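Local coordinates for protein Syntaxin1 (Monosiga brevicollis, PDB 2XHE) that probably acts as a SNAP receptor of the syntaxin family, pairing with other SNARE proteins in membrane transport, at residues B[169-174]-B[183-188]; B[157-162]-B[224-229]; B[68-73]-B[88-93]. One frame throughout, in Å; residues are numbered along the deposited sequence.

Contact 1: B[169-174]-B[183-188]; sequences VARQCR and DAIQKV
Arg-171 meets Ile-185 through a flat group laid against an aliphatic one. The arginine runs out extended from CG to NE, and its guanidinium presents one face to the isoleucine, with Ile-185 CG1 standing over the centre of the plane, 3.8 Å from Arg-171 CZ. The two side chains cross obliquely, which lets the other branches share the face: Ile-185 CD1 lies 3.9 Å from Arg-171 NH1, and Ile-185 CG2 lies 3.9 Å from Arg-171 NH2. An extended chi2 (179°) carries Ile-185 CD1 to the NH1 side. Contact of this kind covers that face of the flat cation with hydrocarbon.

Arg-174 uses its guanidinium differently. Ala-184 CB sits at its edge, in the plane of the group, 3.8 Å from Arg-174 NH1.

Segment 169-174 lies where the long helix 131-171 gives way to loop, while 183-188 leads into the short helix 185-191, and the eight residues between the two segments hold neither helix nor strand. This is consistent with the linker that joins the Habc bundle to the SNARE region in syntaxins, here doubling back on the end of the bundle.

Ala-170 and Val-188 form the one apolar side-chain pair. Ala-170 CB points at the short helix and comes within 4.2 Å of Val-188 CG1. The aliphatic part of Arg-171 adds a looser touch on the same methyl, its CG being 4.4 Å from Val-188 CG1.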
loop_
_atom_site.group_PDB
_atom_site.type_symbol
_atom_site.label_atom_id
_atom_site.label_comp_id
_atom_site.label_asym_id
_atom_site.label_seq_id
_atom_site.Cartn_x
_atom_site.Cartn_y
_atom_site.Cartn_z
ATOM N N VAL B 169 -27.570 -35.247 7.067
ATOM C CA VAL B 169 -28.761 -35.653 6.316
ATOM C C VAL B 169 -28.676 -37.067 5.733
ATOM O O VAL B 169 -29.604 -37.857 5.891
ATOM C CB VAL B 169 -29.134 -34.653 5.196
ATOM C CG1 VAL B 169 -30.161 -35.274 4.260
ATOM C CG2 VAL B 169 -29.672 -33.354 5.787
ATOM N N ALA B 170 -27.579 -37.387 5.056
ATOM C CA ALA B 170 -27.439 -38.709 4.447
ATOM C C ALA B 170 -26.937 -39.741 5.450
ATOM O O ALA B 170 -27.516 -40.816 5.584
ATOM C CB ALA B 170 -26.523 -38.651 3.239
ATOM N N ARG B 171 -25.857 -39.412 6.151
ATOM C CA ARG B 171 -25.295 -40.310 7.154
ATOM C C ARG B 171 -26.213 -40.430 8.368
ATOM O O ARG B 171 -26.551 -41.537 8.784
ATOM C CB ARG B 171 -23.900 -39.846 7.593
ATOM C CG ARG B 171 -22.809 -39.994 6.535
ATOM C CD ARG B 171 -21.479 -39.435 7.035
ATOM N NE ARG B 171 -20.436 -39.476 6.013
ATOM C CZ ARG B 171 -19.181 -39.082 6.208
ATOM N NH1 ARG B 171 -18.804 -38.615 7.392
ATOM N NH2 ARG B 171 -18.301 -39.155 5.218
ATOM N N GLN B 172 -26.616 -39.293 8.932
ATOM C CA GLN B 172 -27.500 -39.290 10.097
ATOM C C GLN B 172 -28.846 -39.941 9.781
ATOM O O GLN B 172 -29.686 -40.118 10.664
ATOM C CB GLN B 172 -27.703 -37.871 10.645
ATOM C CG GLN B 172 -26.479 -37.281 11.348
ATOM C CD GLN B 172 -26.796 -36.011 12.127
ATOM O OE1 GLN B 172 -27.951 -35.587 12.208
ATOM N NE2 GLN B 172 -25.767 -35.401 12.708
ATOM N N CYS B 173 -29.044 -40.291 8.514
ATOM C CA CYS B 173 -30.218 -41.050 8.107
ATOM C C CYS B 173 -29.897 -42.537 8.194
ATOM O O CYS B 173 -30.295 -43.324 7.335
ATOM C CB CYS B 173 -30.649 -40.678 6.685
ATOM S SG CYS B 173 -32.379 -40.145 6.520
ATOM N N ARG B 174 -29.157 -42.908 9.235
ATOM C CA ARG B 174 -28.874 -44.308 9.521
ATOM C C ARG B 174 -29.811 -44.804 10.618
ATOM O O ARG B 174 -29.458 -45.682 11.405
ATOM C CB ARG B 174 -27.411 -44.505 9.926
ATOM C CG ARG B 174 -27.020 -43.816 11.222
ATOM C CD ARG B 174 -25.509 -43.857 11.435
ATOM N NE ARG B 174 -25.109 -43.117 12.631
ATOM C CZ ARG B 174 -23.849 -42.883 12.982
ATOM N NH1 ARG B 174 -22.858 -43.327 12.221
ATOM N NH2 ARG B 174 -23.580 -42.201 14.089
ATOM N N ASP B 183 -18.832 -48.335 8.983
ATOM C CA ASP B 183 -19.860 -48.970 8.155
ATOM C C ASP B 183 -20.933 -47.989 7.673
ATOM O O ASP B 183 -21.877 -48.380 6.984
ATOM C CB ASP B 183 -20.510 -50.145 8.894
ATOM C CG ASP B 183 -19.610 -51.366 8.956
ATOM O OD1 ASP B 183 -18.488 -51.311 8.408
ATOM O OD2 ASP B 183 -20.027 -52.383 9.548
ATOM N N ALA B 184 -20.784 -46.721 8.041
ATOM C CA ALA B 184 -21.697 -45.676 7.591
ATOM C C ALA B 184 -20.961 -44.696 6.684
ATOM O O ALA B 184 -21.582 -43.914 5.963
ATOM C CB ALA B 184 -22.309 -44.949 8.780
ATOM N N ILE B 185 -19.631 -44.745 6.736
ATOM C CA ILE B 185 -18.782 -43.930 5.873
ATOM C C ILE B 185 -18.275 -44.766 4.700
ATOM O O ILE B 185 -18.034 -44.248 3.608
ATOM C CB ILE B 185 -17.568 -43.347 6.644
ATOM C CG1 ILE B 185 -18.031 -42.409 7.761
ATOM C CG2 ILE B 185 -16.628 -42.611 5.697
ATOM C CD1 ILE B 185 -16.892 -41.813 8.569
ATOM N N GLN B 186 -18.119 -46.067 4.931
ATOM C CA GLN B 186 -17.624 -46.972 3.902
ATOM C C GLN B 186 -18.764 -47.423 3.000
ATOM O O GLN B 186 -18.532 -47.994 1.934
ATOM C CB GLN B 186 -16.950 -48.191 4.535
ATOM C CG GLN B 186 -15.796 -48.763 3.725
ATOM C CD GLN B 186 -14.507 -47.977 3.905
ATOM O OE1 GLN B 186 -13.968 -47.888 5.010
ATOM N NE2 GLN B 186 -14.005 -47.409 2.815
ATOM N N LYS B 187 -19.995 -47.164 3.431
ATOM C CA LYS B 187 -21.174 -47.574 2.672
ATOM C C LYS B 187 -21.926 -46.400 2.023
ATOM O O LYS B 187 -22.253 -46.447 0.835
ATOM C CB LYS B 187 -22.119 -48.411 3.546
ATOM C CG LYS B 187 -21.574 -49.790 3.927
ATOM C CD LYS B 187 -22.625 -50.618 4.663
ATOM C CE LYS B 187 -22.111 -52.006 5.019
ATOM N NZ LYS B 187 -23.166 -52.822 5.685
ATOM N N VAL B 188 -22.194 -45.349 2.794
ATOM C CA VAL B 188 -22.938 -44.201 2.275
ATOM C C VAL B 188 -22.191 -43.474 1.146
ATOM O O VAL B 188 -22.816 -42.971 0.210
ATOM C CB VAL B 188 -23.316 -43.208 3.399
ATOM C CG1 VAL B 188 -24.045 -42.004 2.827
ATOM C CG2 VAL B 188 -24.174 -43.899 4.450
#

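Contact 2: B[157-162]-B[224-229]; sequences VQAENK and RSLLEL
The amide of Gln-158 faces Ser-225 with its oxygen, and the serine hydroxyl donates to it: Ser-225 OG lies 3.2 Å from Gln-158 OE1, in the carbonyl plane and on a lone pair, at a C=O...donor angle of 119°. A bend at chi2 (-64°) helps to bring the amide within reach of two partners, for NE2 is hydrogen-bonded to His-71 of helix 44-72; both ends of the amide are engaged, setting its rotation. With an alanine here, Ser-225 would probably lose its acceptor and His-71 its amide mate.

Leu-226 divides its two methyls between residues on one face of the other helix. CD2 rests beside Ala-159, 3.9 Å from Ala-159 CB, and 4.0 Å from Gln-158 CB. CD1 meets the aliphatic shaft of Lys-162 at an oblique angle, 3.9 Å from Lys-162 CD, while the ammonium of that lysine continues to a salt bridge with Glu-223. The chain of another protein also packs on Ala-159 and Leu-226.

The helical segments run roughly antiparallel, at 152° with axes 10.0 Å apart. A helix of the T-SNARE homology region lying along the Habc bundle in this way is characteristic of the closed conformation of syntaxins.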
loop_
_atom_site.group_PDB
_atom_site.type_symbol
_atom_site.label_atom_id
_atom_site.label_comp_id
_atom_site.label_asym_id
_atom_site.label_seq_id
_atom_site.Cartn_x
_atom_site.Cartn_y
_atom_site.Cartn_z
ATOM N N VAL B 157 -20.345 -22.072 -1.120
ATOM C CA VAL B 157 -21.657 -22.433 -0.566
ATOM C C VAL B 157 -22.148 -23.794 -1.074
ATOM O O VAL B 157 -22.859 -24.503 -0.362
ATOM C CB VAL B 157 -22.724 -21.328 -0.808
ATOM C CG1 VAL B 157 -22.779 -20.947 -2.267
ATOM C CG2 VAL B 157 -24.100 -21.778 -0.325
ATOM N N GLN B 158 -21.756 -24.165 -2.292
ATOM C CA GLN B 158 -22.084 -25.490 -2.829
ATOM C C GLN B 158 -21.366 -26.616 -2.082
ATOM O O GLN B 158 -22.004 -27.497 -1.510
ATOM C CB GLN B 158 -21.796 -25.573 -4.333
ATOM C CG GLN B 158 -22.727 -24.718 -5.202
ATOM C CD GLN B 158 -24.196 -25.156 -5.144
ATOM O OE1 GLN B 158 -24.699 -25.812 -6.056
ATOM N NE2 GLN B 158 -24.885 -24.777 -4.077
ATOM N N ALA B 159 -20.042 -26.588 -2.086
ATOM C CA ALA B 159 -19.266 -27.575 -1.341
ATOM C C ALA B 159 -19.567 -27.536 0.159
ATOM O O ALA B 159 -19.597 -28.575 0.812
ATOM C CB ALA B 159 -17.790 -27.375 -1.588
ATOM N N GLU B 160 -19.779 -26.336 0.694
ATOM C CA GLU B 160 -20.138 -26.155 2.101
ATOM C C GLU B 160 -21.397 -26.935 2.445
ATOM O O GLU B 160 -21.459 -27.607 3.476
ATOM C CB GLU B 160 -20.347 -24.669 2.410
ATOM C CG GLU B 160 -20.859 -24.344 3.811
ATOM C CD GLU B 160 -20.909 -22.837 4.083
ATOM O OE1 GLU B 160 -21.761 -22.401 4.887
ATOM O OE2 GLU B 160 -20.100 -22.085 3.491
ATOM N N ASN B 161 -22.399 -26.836 1.572
ATOM C CA ASN B 161 -23.668 -27.532 1.767
ATOM C C ASN B 161 -23.595 -29.020 1.420
ATOM O O ASN B 161 -24.262 -29.831 2.055
ATOM C CB ASN B 161 -24.807 -26.846 0.991
ATOM C CG ASN B 161 -25.542 -25.793 1.824
ATOM O OD1 ASN B 161 -25.660 -24.635 1.421
ATOM N ND2 ASN B 161 -26.038 -26.197 2.986
ATOM N N LYS B 162 -22.783 -29.376 0.426
ATOM C CA LYS B 162 -22.655 -30.775 0.015
ATOM C C LYS B 162 -21.970 -31.628 1.081
ATOM O O LYS B 162 -22.190 -32.840 1.160
ATOM C CB LYS B 162 -21.897 -30.891 -1.306
ATOM C CG LYS B 162 -21.593 -32.326 -1.708
ATOM C CD LYS B 162 -20.325 -32.390 -2.527
ATOM C CE LYS B 162 -19.626 -33.729 -2.373
ATOM N NZ LYS B 162 -18.172 -33.610 -2.700
ATOM N N ARG B 224 -21.947 -31.866 -10.054
ATOM C CA ARG B 224 -21.747 -31.358 -11.408
ATOM C C ARG B 224 -21.774 -29.834 -11.382
ATOM O O ARG B 224 -21.406 -29.174 -12.353
ATOM C CB ARG B 224 -22.745 -31.945 -12.415
ATOM C CG ARG B 224 -24.192 -31.971 -11.965
ATOM C CD ARG B 224 -25.089 -32.466 -13.094
ATOM N NE ARG B 224 -26.397 -32.895 -12.609
ATOM C CZ ARG B 224 -26.634 -34.091 -12.078
ATOM N NH1 ARG B 224 -25.643 -34.967 -11.963
ATOM N NH2 ARG B 224 -27.854 -34.410 -11.660
ATOM N N SER B 225 -22.195 -29.283 -10.250
ATOM C CA SER B 225 -22.050 -27.858 -10.015
ATOM C C SER B 225 -20.569 -27.570 -9.772
ATOM O O SER B 225 -19.949 -26.797 -10.500
ATOM C CB SER B 225 -22.893 -27.414 -8.819
ATOM O OG SER B 225 -23.152 -26.019 -8.874
ATOM N N LEU B 226 -19.998 -28.213 -8.755
ATOM C CA LEU B 226 -18.576 -28.071 -8.450
ATOM C C LEU B 226 -17.699 -28.358 -9.671
ATOM O O LEU B 226 -16.642 -27.749 -9.847
ATOM C CB LEU B 226 -18.186 -28.973 -7.280
ATOM C CG LEU B 226 -18.876 -28.628 -5.957
ATOM C CD1 LEU B 226 -18.682 -29.741 -4.946
ATOM C CD2 LEU B 226 -18.387 -27.297 -5.397
ATOM N N LEU B 227 -18.150 -29.266 -10.526
ATOM C CA LEU B 227 -17.407 -29.595 -11.737
ATOM C C LEU B 227 -17.432 -28.481 -12.788
ATOM O O LEU B 227 -16.401 -28.146 -13.360
ATOM C CB LEU B 227 -17.904 -30.914 -12.326
ATOM C CG LEU B 227 -16.803 -31.973 -12.373
ATOM C CD1 LEU B 227 -17.380 -33.387 -12.439
ATOM C CD2 LEU B 227 -15.836 -31.682 -13.526
ATOM N N GLU B 228 -18.610 -27.922 -13.049
ATOM C CA GLU B 228 -18.736 -26.784 -13.956
ATOM C C GLU B 228 -17.826 -25.653 -13.477
ATOM O O GLU B 228 -17.028 -25.101 -14.240
ATOM C CB GLU B 228 -20.191 -26.292 -14.003
ATOM C CG GLU B 228 -21.006 -26.746 -15.212
ATOM C CD GLU B 228 -21.407 -28.214 -15.154
ATOM O OE1 GLU B 228 -20.581 -29.048 -14.726
ATOM O OE2 GLU B 228 -22.550 -28.536 -15.552
ATOM N N LEU B 229 -17.965 -25.318 -12.199
ATOM C CA LEU B 229 -17.149 -24.303 -11.556
ATOM C C LEU B 229 -15.658 -24.576 -11.720
ATOM O O LEU B 229 -14.919 -23.715 -12.203
ATOM C CB LEU B 229 -17.495 -24.234 -10.074
ATOM C CG LEU B 229 -18.880 -23.660 -9.802
ATOM C CD1 LEU B 229 -19.156 -23.639 -8.309
ATOM C CD2 LEU B 229 -18.999 -22.262 -10.416
#

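Contact 3: B[68-73]-B[88-93]; sequences AQLHTE and EKLQDT
Leu-90 reaches across to Leu-70 and His-71 at the interface of two consecutive helices, 44-72 and 80-116, which form an antiparallel hairpin of the Habc-type bundle found in syntaxins. The segments meet at 146° with axes 9.7 Å apart, in a region predicted to be coiled coil.

From CB, which points toward the partner helix, the Leu-90 side chain leaves with CG anti to its own carbonyl carbon (chi1 -83°), which helps to bring both methyls up to the other helix. CG itself comes within 3.9 Å of Leu-70 CB. At the branch the methyls divide their work. CD2 inserts between the two residues: it touches Leu-70 CB and stands over the face of the His-71 ring as a CH-pi contact, 3.9 Å from the ring centroid and only 8° off the normal. CD1 meets the same ring at its CE1 and ND1 atoms, 3.8 Å from His-71 CE1. The imidazole is thus covered on that face by a leucine, while its NE2 is occupied by Gln-158 of helix 131-171, which together with the packing probably fixes the ring's rotation. Met-94 and Leu-222 also touch this histidine.

Leu-70 extends the packing to Lys-89. Its chain crosses that of Lys-89 at about a right angle, CD1 resting on Lys-89 CB and CD2 lying 4.0 Å from Lys-89 CD, so the extended lysine lends its aliphatic part to the packing. One turn on, Thr-93 bonds back to its own helix, its OG1 donating to Leu-90 O at 3.1 Å, tilted out of the carbonyl plane.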
loop_
_atom_site.group_PDB
_atom_site.type_symbol
_atom_site.label_atom_id
_atom_site.label_comp_id
_atom_site.label_asym_id
_atom_site.label_seq_id
_atom_site.Cartn_x
_atom_site.Cartn_y
_atom_site.Cartn_z
ATOM N N ALA B 68 -28.156 -20.117 -0.790
ATOM C CA ALA B 68 -27.663 -20.381 0.558
ATOM C C ALA B 68 -28.800 -20.845 1.472
ATOM O O ALA B 68 -28.734 -21.930 2.052
ATOM C CB ALA B 68 -26.972 -19.151 1.132
ATOM N N GLN B 69 -29.845 -20.028 1.588
ATOM C CA GLN B 69 -31.005 -20.378 2.409
ATOM C C GLN B 69 -31.712 -21.640 1.923
ATOM O O GLN B 69 -31.943 -22.569 2.699
ATOM C CB GLN B 69 -32.003 -19.223 2.461
ATOM C CG GLN B 69 -31.429 -17.953 3.038
ATOM C CD GLN B 69 -32.449 -16.840 3.089
ATOM O OE1 GLN B 69 -33.612 -17.030 2.728
ATOM N NE2 GLN B 69 -32.018 -15.664 3.539
ATOM N N LEU B 70 -32.058 -21.669 0.641
ATOM C CA LEU B 70 -32.769 -22.810 0.071
ATOM C C LEU B 70 -32.119 -24.152 0.416
ATOM O O LEU B 70 -32.793 -25.182 0.453
ATOM C CB LEU B 70 -32.905 -22.659 -1.447
ATOM C CG LEU B 70 -33.771 -21.510 -1.962
ATOM C CD1 LEU B 70 -33.942 -21.616 -3.470
ATOM C CD2 LEU B 70 -35.127 -21.507 -1.266
ATOM N N HIS B 71 -30.813 -24.135 0.669
ATOM C CA HIS B 71 -30.081 -25.348 1.025
ATOM C C HIS B 71 -30.240 -25.720 2.497
ATOM O O HIS B 71 -30.623 -26.849 2.820
ATOM C CB HIS B 71 -28.596 -25.198 0.698
ATOM C CG HIS B 71 -28.239 -25.617 -0.691
ATOM N ND1 HIS B 71 -28.553 -26.862 -1.197
ATOM C CD2 HIS B 71 -27.580 -24.967 -1.679
ATOM C CE1 HIS B 71 -28.112 -26.955 -2.437
ATOM N NE2 HIS B 71 -27.518 -25.817 -2.756
ATOM N N THR B 72 -29.930 -24.772 3.381
ATOM C CA THR B 72 -30.008 -25.003 4.822
ATOM C C THR B 72 -31.459 -25.102 5.276
ATOM O O THR B 72 -31.743 -25.462 6.420
ATOM C CB THR B 72 -29.302 -23.889 5.631
ATOM O OG1 THR B 72 -29.934 -22.627 5.377
ATOM C CG2 THR B 72 -27.809 -23.813 5.276
ATOM N N GLU B 73 -32.370 -24.780 4.363
ATOM C CA GLU B 73 -33.799 -24.848 4.632
ATOM C C GLU B 73 -34.340 -26.243 4.308
ATOM O O GLU B 73 -35.347 -26.673 4.873
ATOM C CB GLU B 73 -34.536 -23.770 3.830
ATOM C CG GLU B 73 -35.972 -23.511 4.266
ATOM C CD GLU B 73 -36.627 -22.381 3.484
ATOM O OE1 GLU B 73 -35.928 -21.397 3.153
ATOM O OE2 GLU B 73 -37.845 -22.480 3.203
ATOM N N GLU B 88 -37.274 -27.247 -6.217
ATOM C CA GLU B 88 -37.837 -26.657 -7.431
ATOM C C GLU B 88 -37.241 -25.271 -7.668
ATOM O O GLU B 88 -36.996 -24.873 -8.811
ATOM C CB GLU B 88 -39.363 -26.556 -7.311
ATOM C CG GLU B 88 -40.104 -26.342 -8.628
ATOM C CD GLU B 88 -40.377 -27.643 -9.363
ATOM O OE1 GLU B 88 -39.763 -28.673 -9.004
ATOM O OE2 GLU B 88 -41.209 -27.640 -10.297
ATOM N N LYS B 89 -37.027 -24.538 -6.577
ATOM C CA LYS B 89 -36.366 -23.236 -6.627
ATOM C C LYS B 89 -34.861 -23.413 -6.844
ATOM O O LYS B 89 -34.272 -22.771 -7.714
ATOM C CB LYS B 89 -36.606 -22.447 -5.330
ATOM C CG LYS B 89 -38.055 -22.071 -5.037
ATOM C CD LYS B 89 -38.166 -21.187 -3.785
ATOM C CE LYS B 89 -39.607 -20.732 -3.541
ATOM N NZ LYS B 89 -39.751 -19.799 -2.382
ATOM N N LEU B 90 -34.251 -24.284 -6.043
ATOM C CA LEU B 90 -32.818 -24.546 -6.122
ATOM C C LEU B 90 -32.343 -24.753 -7.550
ATOM O O LEU B 90 -31.499 -24.006 -8.039
ATOM C CB LEU B 90 -32.436 -25.776 -5.299
ATOM C CG LEU B 90 -32.214 -25.637 -3.796
ATOM C CD1 LEU B 90 -31.862 -26.994 -3.215
ATOM C CD2 LEU B 90 -31.119 -24.627 -3.503
ATOM N N GLN B 91 -32.867 -25.775 -8.216
ATOM C CA GLN B 91 -32.373 -26.104 -9.545
ATOM C C GLN B 91 -32.893 -25.109 -10.562
ATOM O O GLN B 91 -32.594 -25.210 -11.751
ATOM C CB GLN B 91 -32.727 -27.538 -9.939
ATOM C CG GLN B 91 -34.204 -27.838 -10.004
ATOM C CD GLN B 91 -34.472 -29.328 -9.978
ATOM O OE1 GLN B 91 -33.623 -30.112 -9.540
ATOM N NE2 GLN B 91 -35.652 -29.731 -10.447
ATOM N N ASP B 92 -33.663 -24.139 -10.084
ATOM C CA ASP B 92 -34.166 -23.076 -10.940
ATOM C C ASP B 92 -33.232 -21.876 -10.866
ATOM O O ASP B 92 -32.806 -21.342 -11.889
ATOM C CB ASP B 92 -35.592 -22.691 -10.546
ATOM C CG ASP B 92 -36.245 -21.767 -11.555
ATOM O OD1 ASP B 92 -35.636 -20.729 -11.898
ATOM O OD2 ASP B 92 -37.371 -22.079 -12.003
ATOM N N THR B 93 -32.906 -21.460 -9.647
ATOM C CA THR B 93 -31.898 -20.422 -9.448
ATOM C C THR B 93 -30.523 -20.919 -9.895
ATOM O O THR B 93 -29.781 -20.184 -10.537
ATOM C CB THR B 93 -31.837 -19.949 -7.981
ATOM O OG1 THR B 93 -31.514 -21.057 -7.137
ATOM C CG2 THR B 93 -33.179 -19.374 -7.542
#

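In the fold
Contacts 2 and 3 are direct neighbours, their centres 13 Å apart. They share the Gln-158 to His-71 pair, and Val-157 packs against Ala-68, so that three helices of the bundle and the SNARE-region helix 214-237 come together there. Contact 1 stands apart at the end of the bundle, its centre 20 Å from that of contact 2 and 23 Å from that of contact 3, with nearest atoms about 7 Å away in both cases. It still shares helix 131-171 with contact 2, and is nested within the loop that contact 2 closes: the chain, probably in its linker, folds back at 183-188 before helix 214-237 lies along the bundle. Contact 3 closes earlier in the sequence.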